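Local coordinates for protection of telomeres protein 1 (Schizosaccharomyces pombe, PDB 7CUI) that binds single-stranded telomeric DNA, protects the 3' overhang of chromosome ends and regulates telomerase and telomere length, this chain being its C-terminal part, at residues L133-G136 with N137-R141; P152-A155 with A156-V159. One frame throughout, in Å; residues are numbered along the deposited sequence.

Interaction 1 of 2, residues L133-G136 with N137-R141. With SO4 (sulfate ion), chain E.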
loop_
_atom_site.group_PDB
_atom_site.type_symbol
_atom_site.label_atom_id
_atom_site.label_comp_id
_atom_site.label_asym_id
_atom_site.label_seq_id
_atom_site.Cartn_x
_atom_site.Cartn_y
_atom_site.Cartn_z
ATOM N N LEU A 133 8.655 -9.494 4.894
ATOM C CA LEU A 133 8.090 -10.634 4.192
ATOM C C LEU A 133 7.421 -10.217 2.878
ATOM O O LEU A 133 7.137 -11.081 2.047
ATOM C CB LEU A 133 7.125 -11.383 5.119
ATOM C CG LEU A 133 7.714 -11.881 6.443
ATOM C CD1 LEU A 133 6.636 -12.481 7.346
ATOM C CD2 LEU A 133 8.847 -12.878 6.218
ATOM N N ILE A 134 7.191 -8.910 2.674
ATOM C CA ILE A 134 6.565 -8.444 1.438
ATOM C C ILE A 134 7.533 -7.645 0.565
ATOM O O ILE A 134 7.316 -7.562 -0.643
ATOM C CB ILE A 134 5.245 -7.670 1.664
ATOM C CG1 ILE A 134 5.454 -6.378 2.459
ATOM C CG2 ILE A 134 4.182 -8.556 2.287
ATOM C CD1 ILE A 134 4.307 -5.396 2.349
ATOM N N TRP A 135 8.576 -7.038 1.152
ATOM C CA TRP A 135 9.469 -6.212 0.349
ATOM C C TRP A 135 10.954 -6.540 0.554
ATOM O O TRP A 135 11.814 -5.786 0.097
ATOM C CB TRP A 135 9.171 -4.715 0.541
ATOM C CG TRP A 135 9.432 -4.165 1.914
ATOM C CD1 TRP A 135 10.381 -4.568 2.814
ATOM C CD2 TRP A 135 8.740 -3.062 2.534
ATOM N NE1 TRP A 135 10.316 -3.799 3.946
ATOM C CE2 TRP A 135 9.314 -2.872 3.809
ATOM C CE3 TRP A 135 7.693 -2.223 2.137
ATOM C CZ2 TRP A 135 8.871 -1.879 4.688
ATOM C CZ3 TRP A 135 7.246 -1.250 3.007
ATOM C CH2 TRP A 135 7.838 -1.074 4.261
ATOM N N GLY A 136 11.259 -7.649 1.240
ATOM C CA GLY A 136 12.639 -8.081 1.419
ATOM C C GLY A 136 13.547 -6.958 1.919
ATOM O O GLY A 136 13.233 -6.291 2.918
ATOM N N ASN A 137 14.656 -6.741 1.196
ATOM C CA ASN A 137 15.684 -5.799 1.621
ATOM C C ASN A 137 15.433 -4.386 1.093
ATOM O O ASN A 137 16.334 -3.551 1.148
ATOM C CB ASN A 137 17.096 -6.250 1.243
ATOM C CG ASN A 137 17.463 -7.591 1.836
ATOM O OD1 ASN A 137 17.316 -8.621 1.180
ATOM N ND2 ASN A 137 17.912 -7.596 3.076
ATOM N N LEU A 138 14.206 -4.106 0.628
ATOM C CA LEU A 138 13.869 -2.815 0.042
ATOM C C LEU A 138 14.078 -1.672 1.044
ATOM O O LEU A 138 14.690 -0.659 0.703
ATOM C CB LEU A 138 12.416 -2.862 -0.442
ATOM C CG LEU A 138 12.061 -2.087 -1.715
ATOM C CD1 LEU A 138 10.826 -1.230 -1.470
ATOM C CD2 LEU A 138 13.215 -1.255 -2.259
ATOM N N GLU A 139 13.561 -1.833 2.271
ATOM C CA GLU A 139 13.585 -0.768 3.263
ATOM C C GLU A 139 15.032 -0.450 3.633
ATOM O O GLU A 139 15.408 0.721 3.737
ATOM C CB GLU A 139 12.748 -1.160 4.484
ATOM C CG GLU A 139 12.621 -0.067 5.533
ATOM C CD GLU A 139 13.715 0.029 6.586
ATOM O OE1 GLU A 139 14.461 -0.965 6.776
ATOM O OE2 GLU A 139 13.822 1.109 7.225
ATOM N N GLU A 140 15.829 -1.516 3.807
ATOM C CA GLU A 140 17.230 -1.421 4.185
ATOM C C GLU A 140 17.980 -0.590 3.152
ATOM O O GLU A 140 18.796 0.262 3.501
ATOM C CB GLU A 140 17.866 -2.809 4.219
ATOM C CG GLU A 140 17.630 -3.549 5.516
ATOM C CD GLU A 140 18.062 -5.007 5.542
ATOM O OE1 GLU A 140 18.783 -5.450 4.605
ATOM O OE2 GLU A 140 17.682 -5.712 6.506
ATOM N N ARG A 141 17.683 -0.863 1.878
ATOM C CA ARG A 141 18.372 -0.246 0.759
ATOM C C ARG A 141 17.897 1.194 0.603
ATOM O O ARG A 141 18.690 2.082 0.294
ATOM C CB ARG A 141 18.142 -1.051 -0.524
ATOM C CG ARG A 141 19.094 -2.234 -0.725
ATOM C CD ARG A 141 20.527 -2.157 -0.237
ATOM N NE ARG A 141 21.460 -1.423 -1.098
ATOM C CZ ARG A 141 22.751 -1.165 -0.822
ATOM N NH1 ARG A 141 23.534 -0.565 -1.752
ATOM N NH2 ARG A 141 23.260 -1.530 0.345
HETATM S S SO4 E . 26.596 -0.375 -2.895
HETATM O O1 SO4 E . 26.217 0.976 -3.214
HETATM O O2 SO4 E . 26.705 -0.513 -1.466
HETATM O O3 SO4 E . 25.599 -1.286 -3.396
HETATM O O4 SO4 E . 27.862 -0.675 -3.506
#
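Trp135 and Leu138 close a type II' beta turn through Gly136 and Asn137, Leu138 N donating to Trp135 O at 3.0 Å with an N-H...O angle of 155°; the chain thereby passes from helix 121-135 into helix 138-148. Gly136, with positive phi, occupies the first corner of the turn, where a CB would run into Asn137 N. Leu138 CB rests 3.9 Å from Trp135 CB, and the two side chains cross at about a right angle. With CG between the backbone N and the carbonyl carbon (chi1 65°), the Trp135 indole stands beside the first turn of helix 138-148. Glu139 N lies over one face of the ring, and Glu139 CB comes within 3.6 Å of Trp135 NE1. From there the Glu139 chain bends at chi2 and carries its carboxylate away from the indole, toward a weak, long ion pair with Lys128. Phe60 stacks on the Trp135 ring, and Leu65, Phe68 and Leu84 add apolar cover from the sheet. Asn137, at the N-cap position, makes no capping bond with its side chain; instead ND2 gives a hydrogen bond of 2.8 Å to Glu140 OE1, nearly in the plane of its own amide but from above the carboxylate plane. This bond is likely to limit rotation of the amide. One turn on, Arg141 reaches outward to a sulfate, probably from the crystallisation liquor: NH1 bonds to O2 at 3.2 Å and lies 2.7 Å from O3. A type II' turn with glycine at its first corner thus joins two helices inserted between the third and fourth strands of a barrel of OB-fold topology, consistent with the C-terminal part of Pot1, and the buried tryptophan packs on its sheet.

Interaction 2 of 2, residues P152-A155 with A156-V159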
loop_
_atom_site.group_PDB
_atom_site.type_symbol
_atom_site.label_atom_id
_atom_site.label_comp_id
_atom_site.label_asym_id
_atom_site.label_seq_id
_atom_site.Cartn_x
_atom_site.Cartn_y
_atom_site.Cartn_z
ATOM N N PRO A 152 16.063 7.370 -3.102
ATOM C CA PRO A 152 15.428 6.105 -2.721
ATOM C C PRO A 152 14.976 5.181 -3.856
ATOM O O PRO A 152 14.775 3.991 -3.625
ATOM C CB PRO A 152 14.221 6.564 -1.890
ATOM C CG PRO A 152 14.666 7.884 -1.304
ATOM C CD PRO A 152 15.492 8.528 -2.396
ATOM N N THR A 153 14.819 5.714 -5.077
ATOM C CA THR A 153 14.301 4.927 -6.191
ATOM C C THR A 153 15.374 3.983 -6.734
ATOM O O THR A 153 15.080 3.049 -7.478
ATOM C CB THR A 153 13.686 5.812 -7.284
ATOM O OG1 THR A 153 14.592 6.881 -7.543
ATOM C CG2 THR A 153 12.339 6.379 -6.891
ATOM N N LEU A 154 16.623 4.236 -6.337
ATOM C CA LEU A 154 17.751 3.401 -6.712
ATOM C C LEU A 154 17.622 2.029 -6.046
ATOM O O LEU A 154 18.125 1.032 -6.563
ATOM C CB LEU A 154 19.037 4.120 -6.284
ATOM C CG LEU A 154 20.071 4.371 -7.383
ATOM C CD1 LEU A 154 19.485 5.211 -8.515
ATOM C CD2 LEU A 154 21.303 5.055 -6.805
ATOM N N ALA A 155 16.920 1.978 -4.909
ATOM C CA ALA A 155 16.835 0.782 -4.087
ATOM C C ALA A 155 16.183 -0.376 -4.842
ATOM O O ALA A 155 16.626 -1.515 -4.715
ATOM C CB ALA A 155 16.089 1.089 -2.819
ATOM N N ALA A 156 15.133 -0.077 -5.619
ATOM C CA ALA A 156 14.335 -1.094 -6.296
ATOM C C ALA A 156 15.198 -2.005 -7.170
ATOM O O ALA A 156 14.905 -3.191 -7.300
ATOM C CB ALA A 156 13.240 -0.452 -7.116
ATOM N N GLU A 157 16.255 -1.452 -7.775
ATOM C CA GLU A 157 17.036 -2.213 -8.735
ATOM C C GLU A 157 18.221 -2.898 -8.053
ATOM O O GLU A 157 18.886 -3.737 -8.658
ATOM C CB GLU A 157 17.397 -1.345 -9.940
ATOM C CG GLU A 157 18.448 -0.293 -9.645
ATOM C CD GLU A 157 18.478 0.852 -10.644
ATOM O OE1 GLU A 157 17.444 1.084 -11.315
ATOM O OE2 GLU A 157 19.534 1.514 -10.749
ATOM N N ASP A 158 18.459 -2.555 -6.785
ATOM C CA ASP A 158 19.504 -3.182 -5.993
ATOM C C ASP A 158 19.101 -4.600 -5.593
ATOM O O ASP A 158 19.968 -5.462 -5.452
ATOM C CB ASP A 158 19.770 -2.417 -4.694
ATOM C CG ASP A 158 20.535 -1.110 -4.837
ATOM O OD1 ASP A 158 20.940 -0.774 -5.968
ATOM O OD2 ASP A 158 20.725 -0.438 -3.797
ATOM N N VAL A 159 17.794 -4.827 -5.396
ATOM C CA VAL A 159 17.319 -6.016 -4.704
ATOM C C VAL A 159 16.155 -6.659 -5.455
ATOM O O VAL A 159 15.445 -6.000 -6.214
ATOM C CB VAL A 159 16.909 -5.693 -3.253
ATOM C CG1 VAL A 159 18.107 -5.295 -2.404
ATOM C CG2 VAL A 159 15.816 -4.635 -3.184
HETATM O O HOH W 1 13.201 1.890 -5.086
#
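Ala155 and Asp158 meet in a single short helical turn, residues 155-158, that follows helix 138-148 and precedes strand 163-171, the fourth strand of the OB-fold barrel. Asp158 N donates to Ala155 O at 3.0 Å, and Glu157 N makes a weak bond to Leu154 O; both are i to i+3 links of the 3-10 kind. The Asp158 side chain starts at CB, 3.3 Å from Ala155 O. Placed beside the backbone N and anti to the carbonyl carbon (chi1 -75°), Asp158 CG lies 3.7 Å from Leu154 O. Asp158 OD1 stands 3.4 Å from Leu154 O, two acceptors side by side without a bond. OD2 finds its partners on helix 138-148, in a salt bridge with Arg141 NE and a hydrogen bond with His145 NE2, which probably offset the crowding of oxygens. An alanine in place of Asp158 would probably leave Arg141 NE and His145 NE2 without this shared acceptor and weaken the tie between the short helix and helix 138-148. Glu157 CG also approaches Leu154 O, at 3.4 Å, its chain running extended beyond that atom. At the start of the turn, a water donates to Pro152 O at 3.0 Å and accepts a weak bond from Ala156 N at 2.8 Å.

Both interactions are local turns on successive helical elements, on the same side of the chain's centre with their own centres about 10 Å apart. Interaction 1 is mostly buried, and an aromatic ring against the sheet dominates it; interaction 2 lies at the surface, where backbone carbonyls, acidic side chains and a water set the chemistry. Helix 138-148 joins them, the salt bridge between Arg141 of interaction 1 and Asp158 of interaction 2 being the charged tie. Beside it runs an apolar seam, in which Ala155 CB packs against Leu138 CD2 and Arg141 CB, and Val159 CG1 against Arg141 CG.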